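Local coordinates for protein putative oxidoreductase (Klebsiella pneumoniae subsp. pneumoniae MGH 78578, PDB 3E82) that probably acts as a nucleotide-dependent oxidoreductase of the Gfo/Idh/MocA family, although its substrate is unknown, at residues B[129-134]-B[292-297]; B[256-261]-B[271-276]. All coordinates share one frame; numbering follows the deposited sequence.

Contact 1 (129-134 with 292-297) and contact 2 (256-261 with 271-276) lie about 10 Å apart, centre to centre, and each is about 16 Å from the centre of the chain. Both segments of contact 2 fall between those of contact 1 in the sequence. Asp132 OD2 accepts from Asp256 N at 2.8 Å, and Ser131 OG lies 2.5 Å from Asp276 OD2, probably also a hydrogen bond. The two loops 271-276 and 292-297 are further tied by backbone bonding between Gly274 and Gly297. Glu259 and Trp273 of contact 2 touch helix 17-28, in the part of the chain assigned to the NAD-binding Rossmann fold. Neither contact includes a ligand.

Contact 1 (B[129-134]-B[292-297]); sequences WDSDYL and QATPQG
Trp129 meets Gly297 through its backbone carbonyl and not through its indole: neither a face nor an edge of the ring is used by 292-297, and the indole packs instead on Gln301, Tyr302 and Leu305 of helix 300-310. The packing across the contact is carried by the puckered ring of Pro295, whose CG lies 3.8 Å from Leu134 CB on the first turn of the helix. Just beyond, one branch of Leu134, CD1, comes within 3.7 Å of Gln296 O.

The backbones approach most closely where glycine has no side chain to intervene. Gly297 CA sits 3.1 Å from Trp129 O and 3.6 Å from Ser131 N, whose own bond goes to Asp256 OD1. The two segments share no hydrogen bond; across the contact Trp129 O, Ser131 O and Pro295 O meet carbon atoms. Ser131 rests CB against Pro295 O at 3.2 Å, while its CA-H makes a bent C-H...O contact with the same oxygen, 122° at the hydrogen. The hydroxyl of Ser131 stands between its own N and carbonyl carbon (chi1 60°), which brings OG to Asp276 OD2. Thr294 sends its two branches to different partners: CG2, anti to the backbone N, comes up to Ser131 O at 3.1 Å, whereas OG1 bonds to Asp278 O.

The contact seats the start of helix 131-142 against the loop that joins strand 289-292, an outermost strand of the mixed sheet in the C-terminal alpha/beta part of the Gfo/Idh/MocA fold, to helix 300-310. One turn beyond Leu134, Gln138 touches Pro295 and its OE1 accepts from Gln292 NE2. Tyr133, on the same helix, packs on helix 176-192.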
loop_
_atom_site.group_PDB
_atom_site.type_symbol
_atom_site.label_atom_id
_atom_site.label_comp_id
_atom_site.label_asym_id
_atom_site.label_seq_id
_atom_site.Cartn_x
_atom_site.Cartn_y
_atom_site.Cartn_z
ATOM N N TRP B 129 19.835 5.941 -11.298
ATOM C CA TRP B 129 19.829 6.182 -12.735
ATOM C C TRP B 129 19.037 5.140 -13.516
ATOM O O TRP B 129 19.268 4.938 -14.703
ATOM C CB TRP B 129 21.276 6.252 -13.225
ATOM C CG TRP B 129 22.010 7.338 -12.507
ATOM C CD1 TRP B 129 22.033 8.667 -12.830
ATOM C CD2 TRP B 129 22.745 7.210 -11.286
ATOM N NE1 TRP B 129 22.738 9.372 -11.885
ATOM C CE2 TRP B 129 23.186 8.504 -10.925
ATOM C CE3 TRP B 129 23.073 6.128 -10.460
ATOM C CZ2 TRP B 129 23.938 8.746 -9.770
ATOM C CZ3 TRP B 129 23.825 6.371 -9.307
ATOM C CH2 TRP B 129 24.247 7.672 -8.976
ATOM N N ASP B 130 18.107 4.482 -12.831
ATOM C CA ASP B 130 17.254 3.470 -13.439
ATOM C C ASP B 130 16.187 4.129 -14.314
ATOM O O ASP B 130 15.679 5.201 -13.985
ATOM C CB ASP B 130 16.578 2.632 -12.352
ATOM C CG ASP B 130 17.517 1.608 -11.730
ATOM O OD1 ASP B 130 18.734 1.679 -11.994
ATOM O OD2 ASP B 130 17.038 0.736 -10.978
ATOM N N SER B 131 15.853 3.475 -15.424
ATOM C CA SER B 131 14.858 3.992 -16.353
ATOM C C SER B 131 13.530 4.310 -15.655
ATOM O O SER B 131 12.983 5.398 -15.836
ATOM C CB SER B 131 14.632 2.996 -17.504
ATOM O OG SER B 131 14.164 1.741 -17.033
ATOM N N ASP B 132 13.019 3.380 -14.848
ATOM C CA ASP B 132 11.754 3.623 -14.152
ATOM C C ASP B 132 11.827 4.816 -13.206
ATOM O O ASP B 132 10.957 5.685 -13.237
ATOM C CB ASP B 132 11.278 2.373 -13.391
ATOM C CG ASP B 132 12.399 1.658 -12.649
ATOM O OD1 ASP B 132 13.400 2.306 -12.267
ATOM O OD2 ASP B 132 12.258 0.438 -12.435
ATOM N N TYR B 133 12.859 4.865 -12.371
ATOM C CA TYR B 133 13.020 5.972 -11.436
ATOM C C TYR B 133 13.206 7.308 -12.158
ATOM O O TYR B 133 12.538 8.289 -11.830
ATOM C CB TYR B 133 14.213 5.719 -10.518
ATOM C CG TYR B 133 14.584 6.898 -9.643
ATOM C CD1 TYR B 133 13.754 7.314 -8.604
ATOM C CD2 TYR B 133 15.782 7.580 -9.843
ATOM C CE1 TYR B 133 14.116 8.379 -7.774
ATOM C CE2 TYR B 133 16.156 8.644 -9.022
ATOM C CZ TYR B 133 15.323 9.034 -7.991
ATOM O OH TYR B 133 15.712 10.056 -7.157
ATOM N N LEU B 134 14.113 7.353 -13.132
ATOM C CA LEU B 134 14.343 8.589 -13.875
ATOM C C LEU B 134 13.054 9.064 -14.535
ATOM O O LEU B 134 12.765 10.260 -14.550
ATOM C CB LEU B 134 15.424 8.395 -14.945
ATOM C CG LEU B 134 16.856 8.273 -14.414
ATOM C CD1 LEU B 134 17.821 8.052 -15.583
ATOM C CD2 LEU B 134 17.221 9.535 -13.643
ATOM N N GLN B 292 4.094 8.167 -22.030
ATOM C CA GLN B 292 5.227 9.073 -22.158
ATOM C C GLN B 292 6.466 8.198 -22.171
ATOM O O GLN B 292 6.650 7.355 -21.283
ATOM C CB GLN B 292 5.300 10.056 -20.993
ATOM C CG GLN B 292 6.476 11.016 -21.125
ATOM C CD GLN B 292 6.444 12.142 -20.118
ATOM O OE1 GLN B 292 5.435 12.833 -19.975
ATOM N NE2 GLN B 292 7.560 12.348 -19.422
ATOM N N ALA B 293 7.299 8.375 -23.190
ATOM C CA ALA B 293 8.516 7.581 -23.322
ATOM C C ALA B 293 9.344 7.633 -22.045
ATOM O O ALA B 293 9.531 8.694 -21.455
ATOM C CB ALA B 293 9.349 8.069 -24.512
ATOM N N THR B 294 9.814 6.466 -21.615
ATOM C CA THR B 294 10.644 6.366 -20.422
ATOM C C THR B 294 12.102 6.598 -20.813
ATOM O O THR B 294 12.596 6.011 -21.776
ATOM C CB THR B 294 10.527 4.972 -19.769
ATOM O OG1 THR B 294 9.150 4.693 -19.478
ATOM C CG2 THR B 294 11.332 4.918 -18.470
ATOM N N PRO B 295 12.804 7.468 -20.076
ATOM C CA PRO B 295 14.209 7.755 -20.372
ATOM C C PRO B 295 15.100 6.532 -20.170
ATOM O O PRO B 295 14.794 5.646 -19.360
ATOM C CB PRO B 295 14.538 8.898 -19.415
ATOM C CG PRO B 295 13.622 8.636 -18.252
ATOM C CD PRO B 295 12.334 8.254 -18.922
ATOM N N GLN B 296 16.187 6.480 -20.928
ATOM C CA GLN B 296 17.123 5.370 -20.837
ATOM C C GLN B 296 17.760 5.402 -19.461
ATOM O O GLN B 296 17.996 6.475 -18.906
ATOM C CB GLN B 296 18.225 5.502 -21.897
ATOM C CG GLN B 296 19.163 4.290 -21.974
ATOM C CD GLN B 296 20.641 4.674 -22.113
ATOM O OE1 GLN B 296 20.983 5.638 -22.795
ATOM N NE2 GLN B 296 21.518 3.904 -21.476
ATOM N N GLY B 297 18.026 4.228 -18.905
ATOM C CA GLY B 297 18.669 4.168 -17.604
ATOM C C GLY B 297 20.138 3.825 -17.787
ATOM O O GLY B 297 20.500 3.194 -18.780
#

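Contact 2 (B[256-261]-B[271-276]); sequences DQQESQ and ADWGQD
Gln261 reaches from the helix into the type II beta turn Asp272-Gln275 and grips it with both ends of its amide. OE1 takes Gly274 N at 2.8 Å on a lone pair, with a fairly straight N-H...O angle of 159°, while NE2 donates to Asp272 O. The helix begins just after an Asx turn, in which Asp256 OD2 accepts from Gln258 N.

The close-packed part continues at the indole of Trp273. Gln258 CG lies over one face of the six-membered ring, 4.2 Å from its centroid, a CH-pi contact. The Gln258 amide stands nearly perpendicular to the ring plane, 81° apart, and its OE1 comes within 3.2 Å of Trp273 CZ2. This amide is held from both ends, NE2 by Asp256 OD1 at 2.9 Å and OE1 by Gln299 N, while Trp273 NE1 bonds to Asp298 OD1. Leu26 of helix 17-28 also touches the indole.

The other side is looser and more exposed. Gln275 turns its side-chain end away from the helix, and a water bridges the gap: its oxygen accepts from Gln257 N at 2.8 Å, and it donates, weakly, to Asp256 OD1 and Gln275 O.

Within the turn, Asp272 O takes two donors from opposite faces of its plane, Gln261 NE2 at 2.8 Å and Gln275 N at 3.2 Å.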
loop_
_atom_site.group_PDB
_atom_site.type_symbol
_atom_site.label_atom_id
_atom_site.label_comp_id
_atom_site.label_asym_id
_atom_site.label_seq_id
_atom_site.Cartn_x
_atom_site.Cartn_y
_atom_site.Cartn_z
ATOM N N ASP B 256 13.242 -1.397 -14.319
ATOM C CA ASP B 256 14.421 -1.163 -15.143
ATOM C C ASP B 256 15.022 -2.539 -15.480
ATOM O O ASP B 256 14.934 -3.463 -14.674
ATOM C CB ASP B 256 15.419 -0.311 -14.344
ATOM C CG ASP B 256 16.777 -0.226 -14.999
ATOM O OD1 ASP B 256 17.048 0.760 -15.721
ATOM O OD2 ASP B 256 17.572 -1.161 -14.790
ATOM N N GLN B 257 15.629 -2.676 -16.658
ATOM C CA GLN B 257 16.202 -3.962 -17.074
ATOM C C GLN B 257 17.731 -4.067 -17.059
ATOM O O GLN B 257 18.282 -5.045 -17.572
ATOM C CB GLN B 257 15.724 -4.334 -18.490
ATOM C CG GLN B 257 16.260 -3.404 -19.586
ATOM C CD GLN B 257 16.288 -4.037 -20.983
ATOM O OE1 GLN B 257 16.356 -3.327 -21.990
ATOM N NE2 GLN B 257 16.251 -5.369 -21.044
ATOM N N GLN B 258 18.422 -3.088 -16.487
ATOM C CA GLN B 258 19.881 -3.148 -16.472
ATOM C C GLN B 258 20.405 -4.396 -15.781
ATOM O O GLN B 258 21.328 -5.040 -16.281
ATOM C CB GLN B 258 20.480 -1.915 -15.792
ATOM C CG GLN B 258 20.249 -0.633 -16.544
ATOM C CD GLN B 258 20.780 0.561 -15.795
ATOM O OE1 GLN B 258 21.991 0.699 -15.594
ATOM N NE2 GLN B 258 19.879 1.428 -15.361
ATOM N N GLU B 259 19.823 -4.745 -14.639
ATOM C CA GLU B 259 20.285 -5.927 -13.927
ATOM C C GLU B 259 20.170 -7.181 -14.793
ATOM O O GLU B 259 21.111 -7.972 -14.870
ATOM C CB GLU B 259 19.509 -6.127 -12.621
ATOM C CG GLU B 259 20.079 -7.266 -11.776
ATOM C CD GLU B 259 19.276 -7.548 -10.518
ATOM O OE1 GLU B 259 18.101 -7.966 -10.636
ATOM O OE2 GLU B 259 19.825 -7.358 -9.410
ATOM N N SER B 260 19.023 -7.362 -15.446
ATOM C CA SER B 260 18.814 -8.529 -16.303
ATOM C C SER B 260 19.812 -8.510 -17.445
ATOM O O SER B 260 20.323 -9.556 -17.855
ATOM C CB SER B 260 17.400 -8.536 -16.879
ATOM O OG SER B 260 16.447 -8.488 -15.839
ATOM N N GLN B 261 20.079 -7.319 -17.970
ATOM C CA GLN B 261 21.036 -7.195 -19.051
ATOM C C GLN B 261 22.422 -7.625 -18.542
ATOM O O GLN B 261 23.110 -8.400 -19.199
ATOM C CB GLN B 261 21.053 -5.755 -19.579
ATOM C CG GLN B 261 19.753 -5.366 -20.286
ATOM C CD GLN B 261 19.805 -3.983 -20.899
ATOM O OE1 GLN B 261 19.978 -2.988 -20.199
ATOM N NE2 GLN B 261 19.652 -3.913 -22.217
ATOM N N ALA B 271 24.662 -0.748 -27.328
ATOM C CA ALA B 271 23.425 -0.388 -28.020
ATOM C C ALA B 271 22.137 -0.303 -27.208
ATOM O O ALA B 271 21.569 0.783 -27.043
ATOM C CB ALA B 271 23.207 -1.333 -29.206
ATOM N N ASP B 272 21.667 -1.442 -26.715
ATOM C CA ASP B 272 20.410 -1.487 -25.970
ATOM C C ASP B 272 20.521 -1.369 -24.449
ATOM O O ASP B 272 19.543 -1.607 -23.736
ATOM C CB ASP B 272 19.659 -2.774 -26.318
ATOM C CG ASP B 272 19.674 -3.074 -27.811
ATOM O OD1 ASP B 272 19.414 -2.148 -28.612
ATOM O OD2 ASP B 272 19.941 -4.238 -28.181
ATOM N N TRP B 273 21.700 -1.002 -23.954
ATOM C CA TRP B 273 21.919 -0.862 -22.515
ATOM C C TRP B 273 20.950 0.149 -21.890
ATOM O O TRP B 273 20.824 1.273 -22.363
ATOM C CB TRP B 273 23.378 -0.439 -22.253
ATOM C CG TRP B 273 23.702 -0.099 -20.810
ATOM C CD1 TRP B 273 23.985 1.136 -20.304
ATOM C CD2 TRP B 273 23.763 -1.009 -19.703
ATOM N NE1 TRP B 273 24.218 1.054 -18.949
ATOM C CE2 TRP B 273 24.087 -0.250 -18.555
ATOM C CE3 TRP B 273 23.575 -2.391 -19.570
ATOM C CZ2 TRP B 273 24.223 -0.828 -17.289
ATOM C CZ3 TRP B 273 23.711 -2.969 -18.307
ATOM C CH2 TRP B 273 24.032 -2.185 -17.184
ATOM N N GLY B 274 20.249 -0.270 -20.839
ATOM C CA GLY B 274 19.322 0.620 -20.157
ATOM C C GLY B 274 18.071 1.079 -20.892
ATOM O O GLY B 274 17.328 1.924 -20.383
ATOM N N GLN B 275 17.822 0.544 -22.082
ATOM C CA GLN B 275 16.636 0.940 -22.829
ATOM C C GLN B 275 15.403 0.403 -22.128
ATOM O O GLN B 275 15.428 -0.691 -21.565
ATOM C CB GLN B 275 16.700 0.415 -24.266
ATOM C CG GLN B 275 17.710 1.170 -25.122
ATOM C CD GLN B 275 17.351 2.637 -25.268
ATOM O OE1 GLN B 275 18.225 3.500 -25.343
ATOM N NE2 GLN B 275 16.058 2.925 -25.316
ATOM N N ASP B 276 14.327 1.179 -22.160
ATOM C CA ASP B 276 13.086 0.779 -21.515
ATOM C C ASP B 276 11.900 1.164 -22.397
ATOM O O ASP B 276 11.482 2.323 -22.420
ATOM C CB ASP B 276 12.970 1.472 -20.158
ATOM C CG ASP B 276 11.907 0.851 -19.277
ATOM O OD1 ASP B 276 11.027 0.140 -19.811
ATOM O OD2 ASP B 276 11.952 1.086 -18.052
HETATM O O HOH W 1 15.742 -0.388 -18.228
#